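Local coordinates for protein probable mannosyltransferase KTR4 (Saccharomyces cerevisiae, PDB 5A07) that is a probable mannosyltransferase with a GT-A-type glycosyltransferase fold whose lumenal part holds guanosine-5'-diphosphate and a manganese ion, at residues D264-I269 with P303-Y308; P56-D61 with L296-Q301; N131-Y136 with K240-V245. All coordinates share one frame; numbering follows the deposited sequence.

Contact 1 (D264-I269 with P303-Y308); sequences DSPQTI and PKNYDY. With ACT (acetate ion), chain H.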
loop_
_atom_site.group_PDB
_atom_site.type_symbol
_atom_site.label_atom_id
_atom_site.label_comp_id
_atom_site.label_asym_id
_atom_site.label_seq_id
_atom_site.Cartn_x
_atom_site.Cartn_y
_atom_site.Cartn_z
ATOM N N ASP B 264 -6.960 -8.688 -4.714
ATOM C CA ASP B 264 -6.578 -8.309 -6.029
ATOM C C ASP B 264 -7.263 -9.191 -7.085
ATOM O O ASP B 264 -7.843 -10.204 -6.804
ATOM C CB ASP B 264 -5.059 -8.418 -6.176
ATOM C CG ASP B 264 -4.457 -7.308 -7.111
ATOM O OD1 ASP B 264 -5.146 -6.791 -7.977
ATOM O OD2 ASP B 264 -3.297 -6.977 -6.988
ATOM N N SER B 265 -7.128 -8.754 -8.333
ATOM C CA SER B 265 -7.566 -9.509 -9.490
ATOM C C SER B 265 -6.574 -10.628 -9.749
ATOM O O SER B 265 -5.389 -10.380 -10.103
ATOM C CB SER B 265 -7.645 -8.532 -10.685
ATOM O OG SER B 265 -7.794 -9.301 -11.843
ATOM N N PRO B 266 -6.992 -11.900 -9.494
ATOM C CA PRO B 266 -6.007 -12.989 -9.521
ATOM C C PRO B 266 -5.321 -13.167 -10.914
ATOM O O PRO B 266 -4.198 -13.572 -10.995
ATOM C CB PRO B 266 -6.820 -14.243 -9.199
ATOM C CG PRO B 266 -8.148 -13.769 -8.747
ATOM C CD PRO B 266 -8.343 -12.343 -9.128
ATOM N N GLN B 267 -6.022 -12.804 -11.970
ATOM C CA GLN B 267 -5.502 -13.011 -13.344
ATOM C C GLN B 267 -4.377 -12.057 -13.656
ATOM O O GLN B 267 -3.670 -12.256 -14.650
ATOM C CB GLN B 267 -6.636 -12.838 -14.381
ATOM C CG GLN B 267 -7.830 -13.793 -14.264
ATOM C CD GLN B 267 -8.731 -13.486 -13.042
ATOM O OE1 GLN B 267 -8.642 -12.421 -12.365
ATOM N NE2 GLN B 267 -9.597 -14.426 -12.745
ATOM N N THR B 268 -4.170 -11.009 -12.837
ATOM C CA THR B 268 -3.001 -10.150 -13.031
ATOM C C THR B 268 -1.747 -10.752 -12.468
ATOM O O THR B 268 -0.617 -10.270 -12.737
ATOM C CB THR B 268 -3.197 -8.754 -12.407
ATOM O OG1 THR B 268 -3.290 -8.874 -10.964
ATOM C CG2 THR B 268 -4.412 -8.063 -12.965
ATOM N N ILE B 269 -1.895 -11.742 -11.581
ATOM C CA ILE B 269 -0.790 -12.244 -10.801
ATOM C C ILE B 269 -0.769 -13.761 -10.757
ATOM O O ILE B 269 -0.453 -14.391 -9.723
ATOM C CB ILE B 269 -0.820 -11.699 -9.345
ATOM C CG1 ILE B 269 -2.162 -11.967 -8.679
ATOM C CG2 ILE B 269 -0.419 -10.229 -9.384
ATOM C CD1 ILE B 269 -2.229 -11.596 -7.170
ATOM N N PRO B 303 -12.425 -17.936 -2.175
ATOM C CA PRO B 303 -11.676 -19.155 -2.391
ATOM C C PRO B 303 -11.188 -19.310 -3.837
ATOM O O PRO B 303 -10.149 -19.947 -4.069
ATOM C CB PRO B 303 -12.694 -20.268 -2.035
ATOM C CG PRO B 303 -14.023 -19.614 -1.961
ATOM C CD PRO B 303 -13.745 -18.193 -1.576
ATOM N N LYS B 304 -11.894 -18.734 -4.767
ATOM C CA LYS B 304 -11.449 -18.845 -6.180
ATOM C C LYS B 304 -10.209 -18.076 -6.428
ATOM O O LYS B 304 -9.398 -18.462 -7.284
ATOM C CB LYS B 304 -12.501 -18.316 -7.129
ATOM C CG LYS B 304 -13.817 -19.044 -7.088
ATOM C CD LYS B 304 -14.867 -18.136 -7.728
ATOM C CE LYS B 304 -15.249 -18.584 -9.114
ATOM N NZ LYS B 304 -16.636 -19.119 -8.990
ATOM N N ASN B 305 -10.002 -16.975 -5.664
ATOM C CA ASN B 305 -8.673 -16.260 -5.753
ATOM C C ASN B 305 -7.512 -17.113 -5.322
ATOM O O ASN B 305 -6.448 -17.142 -5.942
ATOM C CB ASN B 305 -8.637 -14.947 -4.908
ATOM C CG ASN B 305 -9.497 -13.844 -5.478
ATOM O OD1 ASN B 305 -9.187 -12.609 -5.397
ATOM N ND2 ASN B 305 -10.597 -14.223 -5.971
ATOM N N TYR B 306 -7.711 -17.771 -4.191
ATOM C CA TYR B 306 -6.714 -18.598 -3.600
ATOM C C TYR B 306 -6.381 -19.819 -4.504
ATOM O O TYR B 306 -5.233 -20.190 -4.668
ATOM C CB TYR B 306 -7.278 -19.120 -2.264
ATOM C CG TYR B 306 -6.272 -19.975 -1.520
ATOM C CD1 TYR B 306 -6.123 -21.330 -1.774
ATOM C CD2 TYR B 306 -5.488 -19.437 -0.566
ATOM C CE1 TYR B 306 -5.216 -22.090 -1.100
ATOM C CE2 TYR B 306 -4.600 -20.192 0.139
ATOM C CZ TYR B 306 -4.480 -21.534 -0.106
ATOM O OH TYR B 306 -3.503 -22.254 0.557
ATOM N N ASP B 307 -7.415 -20.396 -5.104
ATOM C CA ASP B 307 -7.190 -21.533 -6.026
ATOM C C ASP B 307 -6.506 -21.100 -7.282
ATOM O O ASP B 307 -5.614 -21.771 -7.733
ATOM C CB ASP B 307 -8.508 -22.151 -6.461
ATOM C CG ASP B 307 -9.141 -22.916 -5.380
ATOM O OD1 ASP B 307 -8.459 -23.296 -4.368
ATOM O OD2 ASP B 307 -10.348 -23.103 -5.540
ATOM N N TYR B 308 -6.890 -19.938 -7.817
ATOM C CA TYR B 308 -6.249 -19.502 -9.045
ATOM C C TYR B 308 -4.758 -19.259 -8.892
ATOM O O TYR B 308 -3.980 -19.571 -9.762
ATOM C CB TYR B 308 -6.984 -18.274 -9.598
ATOM C CG TYR B 308 -6.456 -17.820 -10.919
ATOM C CD1 TYR B 308 -5.332 -17.007 -10.997
ATOM C CD2 TYR B 308 -7.051 -18.239 -12.115
ATOM C CE1 TYR B 308 -4.815 -16.596 -12.198
ATOM C CE2 TYR B 308 -6.515 -17.831 -13.340
ATOM C CZ TYR B 308 -5.411 -17.005 -13.364
ATOM O OH TYR B 308 -4.867 -16.588 -14.545
HETATM C C ACT H . -1.606 -24.286 -0.959
HETATM O O ACT H . -2.829 -24.266 -0.650
HETATM O OXT ACT H . -0.737 -23.484 -0.527
HETATM C CH3 ACT H . -1.130 -25.357 -1.933
#
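Tyr308 meets Pro266 because its CG stands opposite its own backbone N about the first side-chain bond (chi1 -176°), which carries the phenol off helix 303-308 to the short 3-10 turn around Gln267. The CD1 and CE1 side of the ring does the touching. Pro266 CB packs 3.6 Å from Tyr308 CD1, and Tyr308 CE1 comes obliquely to 3.3 Å from Pro266 O. Further out, Gln267 bends at chi2 (72°) and crosses the phenol at about a right angle, with its amide plane 42° from the ring; it touches through its methylenes, Gln267 CG lying 4.1 Å from Tyr308 OH. Pro266 also meets Asn305, three residues back on the helix, its CG resting 3.5 Å from Asn305 CG.

The turn itself is internally braced. Ser265 O accepts both from Thr268 N and, at 2.7 Å, from Thr268 OG1, while Ile269 N bonds to Pro266 O at 3.0 Å. Across the contact no hydrogen bond is clear, so van der Waals packing carries most of it. Tyr306 takes no part in meeting the turn. This is surface packing of a 3-10 turn on a short helix; the turn follows strand 256-262 of the mixed sheet in this GT-A-type fold, and its Asp264 side chain lies about 9 Å from the bound guanosine-5'-diphosphate.

Contact 2 (P56-D61 with L296-Q301); sequences PLYEKD and LKDNSQ. With ACT (acetate ion), chain H.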
loop_
_atom_site.group_PDB
_atom_site.type_symbol
_atom_site.label_atom_id
_atom_site.label_comp_id
_atom_site.label_asym_id
_atom_site.label_seq_id
_atom_site.Cartn_x
_atom_site.Cartn_y
_atom_site.Cartn_z
ATOM N N PRO B 56 -4.091 -24.089 3.012
ATOM C CA PRO B 56 -5.103 -23.047 3.156
ATOM C C PRO B 56 -5.354 -22.779 4.605
ATOM O O PRO B 56 -5.166 -23.663 5.471
ATOM C CB PRO B 56 -6.317 -23.606 2.500
ATOM C CG PRO B 56 -6.065 -25.078 2.293
ATOM C CD PRO B 56 -4.590 -25.242 2.229
ATOM N N LEU B 57 -5.704 -21.548 4.918
ATOM C CA LEU B 57 -5.956 -21.238 6.299
ATOM C C LEU B 57 -7.182 -22.011 6.832
ATOM O O LEU B 57 -7.266 -22.283 8.067
ATOM C CB LEU B 57 -6.192 -19.749 6.430
ATOM C CG LEU B 57 -6.331 -19.160 7.854
ATOM C CD1 LEU B 57 -5.096 -19.465 8.726
ATOM C CD2 LEU B 57 -6.528 -17.648 7.724
ATOM N N TYR B 58 -8.168 -22.242 5.979
ATOM C CA TYR B 58 -9.395 -22.969 6.314
ATOM C C TYR B 58 -9.522 -24.188 5.401
ATOM O O TYR B 58 -9.367 -24.103 4.176
ATOM C CB TYR B 58 -10.611 -22.112 6.119
ATOM C CG TYR B 58 -10.624 -20.964 7.081
ATOM C CD1 TYR B 58 -11.062 -21.129 8.396
ATOM C CD2 TYR B 58 -10.124 -19.736 6.723
ATOM C CE1 TYR B 58 -10.981 -20.086 9.319
ATOM C CE2 TYR B 58 -10.090 -18.679 7.603
ATOM C CZ TYR B 58 -10.511 -18.826 8.892
ATOM O OH TYR B 58 -10.374 -17.775 9.762
ATOM N N GLU B 59 -9.797 -25.345 5.980
ATOM C CA GLU B 59 -9.988 -26.571 5.171
ATOM C C GLU B 59 -11.173 -26.477 4.307
ATOM O O GLU B 59 -12.216 -25.918 4.690
ATOM C CB GLU B 59 -10.145 -27.825 6.039
ATOM C CG GLU B 59 -8.807 -28.292 6.599
ATOM C CD GLU B 59 -8.955 -29.312 7.740
ATOM O OE1 GLU B 59 -10.095 -29.514 8.292
ATOM O OE2 GLU B 59 -7.898 -29.885 8.091
ATOM N N LYS B 60 -11.027 -27.086 3.143
ATOM C CA LYS B 60 -12.080 -27.108 2.144
ATOM C C LYS B 60 -13.407 -27.544 2.744
ATOM O O LYS B 60 -13.471 -28.382 3.663
ATOM C CB LYS B 60 -11.647 -28.018 1.004
ATOM C CG LYS B 60 -12.597 -28.029 -0.194
ATOM C CD LYS B 60 -11.884 -28.401 -1.492
ATOM C CE LYS B 60 -10.956 -27.266 -1.935
ATOM N NZ LYS B 60 -10.030 -27.686 -3.018
ATOM N N ASP B 61 -14.473 -26.883 2.330
ATOM C CA ASP B 61 -15.820 -27.265 2.775
ATOM C C ASP B 61 -16.160 -27.125 4.246
ATOM O O ASP B 61 -17.116 -27.725 4.707
ATOM C CB ASP B 61 -16.127 -28.732 2.373
ATOM C CG ASP B 61 -15.812 -29.016 0.909
ATOM O OD1 ASP B 61 -15.930 -28.094 0.060
ATOM O OD2 ASP B 61 -15.446 -30.163 0.605
ATOM N N LEU B 296 -1.994 -13.794 4.208
ATOM C CA LEU B 296 -1.656 -14.333 2.880
ATOM C C LEU B 296 -2.412 -15.643 2.493
ATOM O O LEU B 296 -2.595 -15.939 1.328
ATOM C CB LEU B 296 -0.188 -14.631 2.812
ATOM C CG LEU B 296 0.758 -13.485 3.142
ATOM C CD1 LEU B 296 2.189 -13.927 3.109
ATOM C CD2 LEU B 296 0.518 -12.354 2.114
ATOM N N LYS B 297 -2.893 -16.394 3.467
ATOM C CA LYS B 297 -3.411 -17.739 3.237
ATOM C C LYS B 297 -4.898 -17.872 3.457
ATOM O O LYS B 297 -5.428 -18.966 3.329
ATOM C CB LYS B 297 -2.683 -18.716 4.152
ATOM C CG LYS B 297 -1.203 -18.766 4.006
ATOM C CD LYS B 297 -0.707 -19.177 2.640
ATOM C CE LYS B 297 -1.320 -20.495 2.175
ATOM N NZ LYS B 297 -0.750 -20.955 0.836
ATOM N N ASP B 298 -5.618 -16.766 3.690
ATOM C CA ASP B 298 -7.022 -16.811 3.963
ATOM C C ASP B 298 -7.812 -17.085 2.716
ATOM O O ASP B 298 -7.949 -16.219 1.813
ATOM C CB ASP B 298 -7.553 -15.510 4.612
ATOM C CG ASP B 298 -8.939 -15.694 5.223
ATOM O OD1 ASP B 298 -9.589 -16.740 4.973
ATOM O OD2 ASP B 298 -9.472 -14.746 5.860
ATOM N N ASN B 299 -8.425 -18.272 2.671
ATOM C CA ASN B 299 -9.128 -18.718 1.488
ATOM C C ASN B 299 -10.613 -18.658 1.680
ATOM O O ASN B 299 -11.391 -19.042 0.786
ATOM C CB ASN B 299 -8.729 -20.181 1.152
ATOM C CG ASN B 299 -8.953 -21.126 2.321
ATOM O OD1 ASN B 299 -8.560 -20.853 3.439
ATOM N ND2 ASN B 299 -9.559 -22.257 2.047
ATOM N N SER B 300 -11.063 -18.117 2.800
ATOM C CA SER B 300 -12.465 -18.261 3.146
ATOM C C SER B 300 -13.487 -17.304 2.526
ATOM O O SER B 300 -14.681 -17.653 2.460
ATOM C CB SER B 300 -12.625 -18.250 4.671
ATOM O OG SER B 300 -12.222 -17.037 5.277
ATOM N N GLN B 301 -13.069 -16.069 2.181
ATOM C CA GLN B 301 -13.978 -15.151 1.608
ATOM C C GLN B 301 -14.005 -15.250 0.105
ATOM O O GLN B 301 -15.090 -15.165 -0.450
ATOM C CB GLN B 301 -13.607 -13.707 1.969
ATOM C CG GLN B 301 -14.620 -12.679 1.516
ATOM C CD GLN B 301 -14.323 -11.306 2.142
ATOM O OE1 GLN B 301 -14.489 -11.103 3.346
ATOM N NE2 GLN B 301 -13.886 -10.368 1.325
HETATM C C ACT H . -1.606 -24.286 -0.959
HETATM O O ACT H . -2.829 -24.266 -0.650
HETATM O OXT ACT H . -0.737 -23.484 -0.527
HETATM C CH3 ACT H . -1.130 -25.357 -1.933
HETATM O O HOH W 1 -10.223 -15.292 8.470
#
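Asn299 grips the backbone of Tyr58 with its amide: OD1 accepts from Tyr58 N at 2.9 Å, on a lone pair in the carbonyl plane, and ND2 returns a bond of 2.8 Å to Tyr58 O (N-H...O 160°). With CG tucked between the backbone N and the carbonyl carbon (chi1 55°), the amide faces the loop, and the paired bonds fix which way round it lies. A third bond, Leu57 N to Lys297 O at 3.0 Å, arrives from above the carbonyl plane. The Lys297 ammonium group is held by Gly311 O, its strongest partner, and by Leu53 O, and NZ also donates a hydrogen bond of 2.9 Å to OXT of an acetate ion. Beside this tight part, the Tyr58 ring presents its edge to the aspartate, Tyr58 CE2 lying 3.3 Å from Asp298 OD1. Asp298 OD1 accepts from Ser300 N, an Asx turn, and also, through its syn lone pair, from Ser300 OG at 2.7 Å.

Looser contacts flank these bonds. Leu57 CD2 only brushes Asp298 CB at 3.9 Å, a water joins Tyr58 OH to Asp298 OD2, and Glu59, Lys60 and Asp61 run on into solvent. The loop between helices 43-53 and 65-80 thus lies on the chain that runs on from helix 293-297, with Val68 of helix 65-80 against Ser300 and Tyr306 of helix 303-308 against Pro56 and Asn299.

Contact 3 (N131-Y136 with K240-V245); sequences NKNFGY and KINYDV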
loop_
_atom_site.group_PDB
_atom_site.type_symbol
_atom_site.label_atom_id
_atom_site.label_comp_id
_atom_site.label_asym_id
_atom_site.label_seq_id
_atom_site.Cartn_x
_atom_site.Cartn_y
_atom_site.Cartn_z
ATOM N N ASN B 131 -0.773 18.612 6.338
ATOM C CA ASN B 131 0.547 19.150 6.119
ATOM C C ASN B 131 0.723 20.650 6.350
ATOM O O ASN B 131 1.820 21.081 6.541
ATOM C CB ASN B 131 1.088 18.743 4.745
ATOM C CG ASN B 131 2.636 18.690 4.708
ATOM O OD1 ASN B 131 3.289 18.377 5.692
ATOM N ND2 ASN B 131 3.208 19.124 3.575
ATOM N N LYS B 132 -0.358 21.428 6.386
ATOM C CA LYS B 132 -0.234 22.846 6.635
ATOM C C LYS B 132 0.302 23.066 8.033
ATOM O O LYS B 132 0.894 24.096 8.285
ATOM C CB LYS B 132 -1.560 23.575 6.473
ATOM C CG LYS B 132 -2.559 23.311 7.605
ATOM C CD LYS B 132 -3.886 23.990 7.330
ATOM C CE LYS B 132 -4.877 23.712 8.454
ATOM N NZ LYS B 132 -6.160 24.354 8.058
ATOM N N ASN B 133 0.155 22.086 8.913
ATOM C CA ASN B 133 0.676 22.233 10.264
ATOM C C ASN B 133 2.027 21.599 10.531
ATOM O O ASN B 133 2.556 21.738 11.635
ATOM C CB ASN B 133 -0.364 21.689 11.274
ATOM C CG ASN B 133 -1.585 22.520 11.312
ATOM O OD1 ASN B 133 -1.490 23.720 11.217
ATOM N ND2 ASN B 133 -2.722 21.914 11.309
ATOM N N PHE B 134 2.584 20.906 9.549
ATOM C CA PHE B 134 3.840 20.200 9.710
ATOM C C PHE B 134 4.887 20.544 8.660
ATOM O O PHE B 134 6.040 20.470 8.934
ATOM C CB PHE B 134 3.577 18.704 9.824
ATOM C CG PHE B 134 2.870 18.361 11.064
ATOM C CD1 PHE B 134 3.577 18.221 12.246
ATOM C CD2 PHE B 134 1.500 18.215 11.103
ATOM C CE1 PHE B 134 2.938 17.989 13.460
ATOM C CE2 PHE B 134 0.857 17.990 12.308
ATOM C CZ PHE B 134 1.553 17.858 13.501
ATOM N N GLY B 135 4.468 20.836 7.430
ATOM C CA GLY B 135 5.329 21.401 6.391
ATOM C C GLY B 135 6.350 20.506 5.786
ATOM O O GLY B 135 7.395 20.967 5.371
ATOM N N TYR B 136 6.066 19.203 5.690
ATOM C CA TYR B 136 6.954 18.290 4.990
ATOM C C TYR B 136 7.005 18.692 3.526
ATOM O O TYR B 136 6.000 19.122 2.905
ATOM C CB TYR B 136 6.516 16.805 5.188
ATOM C CG TYR B 136 6.974 16.341 6.595
ATOM C CD1 TYR B 136 8.289 15.953 6.810
ATOM C CD2 TYR B 136 6.129 16.349 7.696
ATOM C CE1 TYR B 136 8.756 15.597 8.074
ATOM C CE2 TYR B 136 6.585 16.014 8.963
ATOM C CZ TYR B 136 7.918 15.673 9.148
ATOM O OH TYR B 136 8.368 15.321 10.359
ATOM N N LYS B 240 -8.893 15.626 10.152
ATOM C CA LYS B 240 -7.714 16.312 10.614
ATOM C C LYS B 240 -6.763 15.382 11.374
ATOM O O LYS B 240 -7.170 14.659 12.278
ATOM C CB LYS B 240 -8.104 17.445 11.539
ATOM C CG LYS B 240 -8.684 18.611 10.760
ATOM C CD LYS B 240 -8.642 19.914 11.528
ATOM C CE LYS B 240 -9.794 20.817 11.055
ATOM N NZ LYS B 240 -10.931 20.567 11.962
ATOM N N ILE B 241 -5.496 15.529 11.053
ATOM C CA ILE B 241 -4.429 14.774 11.677
ATOM C C ILE B 241 -3.512 15.751 12.371
ATOM O O ILE B 241 -2.813 16.525 11.711
ATOM C CB ILE B 241 -3.652 13.961 10.651
ATOM C CG1 ILE B 241 -4.608 13.011 9.957
ATOM C CG2 ILE B 241 -2.454 13.211 11.321
ATOM C CD1 ILE B 241 -5.121 11.862 10.846
ATOM N N ASN B 242 -3.519 15.710 13.708
ATOM C CA ASN B 242 -2.850 16.705 14.537
ATOM C C ASN B 242 -1.562 16.223 15.269
ATOM O O ASN B 242 -1.178 16.759 16.297
ATOM C CB ASN B 242 -3.862 17.252 15.534
ATOM C CG ASN B 242 -4.845 18.153 14.857
ATOM O OD1 ASN B 242 -4.472 19.022 14.103
ATOM N ND2 ASN B 242 -6.085 17.955 15.118
ATOM N N TYR B 243 -0.924 15.222 14.724
ATOM C CA TYR B 243 0.374 14.747 15.157
ATOM C C TYR B 243 1.192 14.501 13.925
ATOM O O TYR B 243 0.651 14.239 12.852
ATOM C CB TYR B 243 0.274 13.465 15.996
ATOM C CG TYR B 243 -0.396 12.294 15.298
ATOM C CD1 TYR B 243 -1.752 12.200 15.260
ATOM C CD2 TYR B 243 0.368 11.336 14.644
ATOM C CE1 TYR B 243 -2.376 11.164 14.605
ATOM C CE2 TYR B 243 -0.226 10.313 13.990
ATOM C CZ TYR B 243 -1.600 10.216 13.975
ATOM O OH TYR B 243 -2.214 9.211 13.333
ATOM N N ASP B 244 2.499 14.574 14.088
ATOM C CA ASP B 244 3.484 14.285 13.011
ATOM C C ASP B 244 3.515 12.787 12.724
ATOM O O ASP B 244 3.870 11.987 13.573
ATOM C CB ASP B 244 4.844 14.795 13.439
ATOM C CG ASP B 244 5.902 14.720 12.352
ATOM O OD1 ASP B 244 6.005 13.699 11.632
ATOM O OD2 ASP B 244 6.637 15.713 12.182
ATOM N N VAL B 245 3.070 12.418 11.531
ATOM C CA VAL B 245 2.865 11.043 11.160
ATOM C C VAL B 245 4.162 10.304 11.005
ATOM O O VAL B 245 4.322 9.198 11.506
ATOM C CB VAL B 245 2.022 10.965 9.858
ATOM C CG1 VAL B 245 1.961 9.578 9.276
ATOM C CG2 VAL B 245 0.603 11.405 10.147
HETATM O O HOH W 2 -2.599 19.085 10.724
#
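Tyr136 and Asp244 make the one direct hydrogen bond between these loops: Tyr136 OH donates to Asp244 OD2 at 2.5 Å, meeting the syn lone pair on the side of the other carboxylate oxygen. The carboxylate sits at the ring's edge and stands nearly upright to it, the two planes 84° apart. Next to it, Phe134 lies against the backbone leading into the aspartate. Its CZ is 3.4 Å from Tyr243 C, its CE1 is 3.7 Å from Asp244 CB, and Asp244 CA sits over one face, offset toward the rim. At the other end of the contact a water bridges the loops, accepting from Asn133 ND2 at 2.9 Å and donating to Ile241 O at 2.8 Å.

Behind these groups, Asn131 at the end of helix 116-131 shapes the first loop. Its OD1 takes the N-H of Tyr136 at 2.9 Å and its ND2 bonds Tyr136 O at 2.9 Å, in the carbonyl plane, which holds the tyrosine backbone from two points. Asn131 O also receives both Phe134 N and Gly135 N, closing the turn. On the facing side, Asp244 is swung with CG opposite its backbone N (chi1 -173°) and is the N-cap of helix 245-251, its OD1 accepting from Gln247 N. Tyr130 stacks on Phe134 and bonds Val245 N through its hydroxyl.

Asp244 OD2 receives a further N-H from Gly101, and Tyr136 OH accepts one from Ala103 N. The buried carboxylate is therefore met by a phenol and by two backbone amides, Gly101 N and, in the first turn of the helix, Gln247 N, surroundings that would probably stabilise its negative charge.

Contacts 1 and 2 are neighbours, their centres about 13 Å apart: helices 293-297 and 303-308 follow each other in the chain, and Tyr306, on the helix of contact 1, reaches contact 2, where its hydroxyl is hydrogen-bonded to Lys297 NZ. Contact 3 lies on the opposite side of the chain's centre, its centre about 38 and 40 Å from theirs, nested in sequence inside the loop closed by contact 2. Contact 1, at the surface, rests chiefly on van der Waals packing; contact 2, partly buried, adds amide-to-backbone bonds; contact 3, the buried one, packs one ring, Phe134, on the backbone and bonds another, Tyr136, to a helix-capping carboxylate.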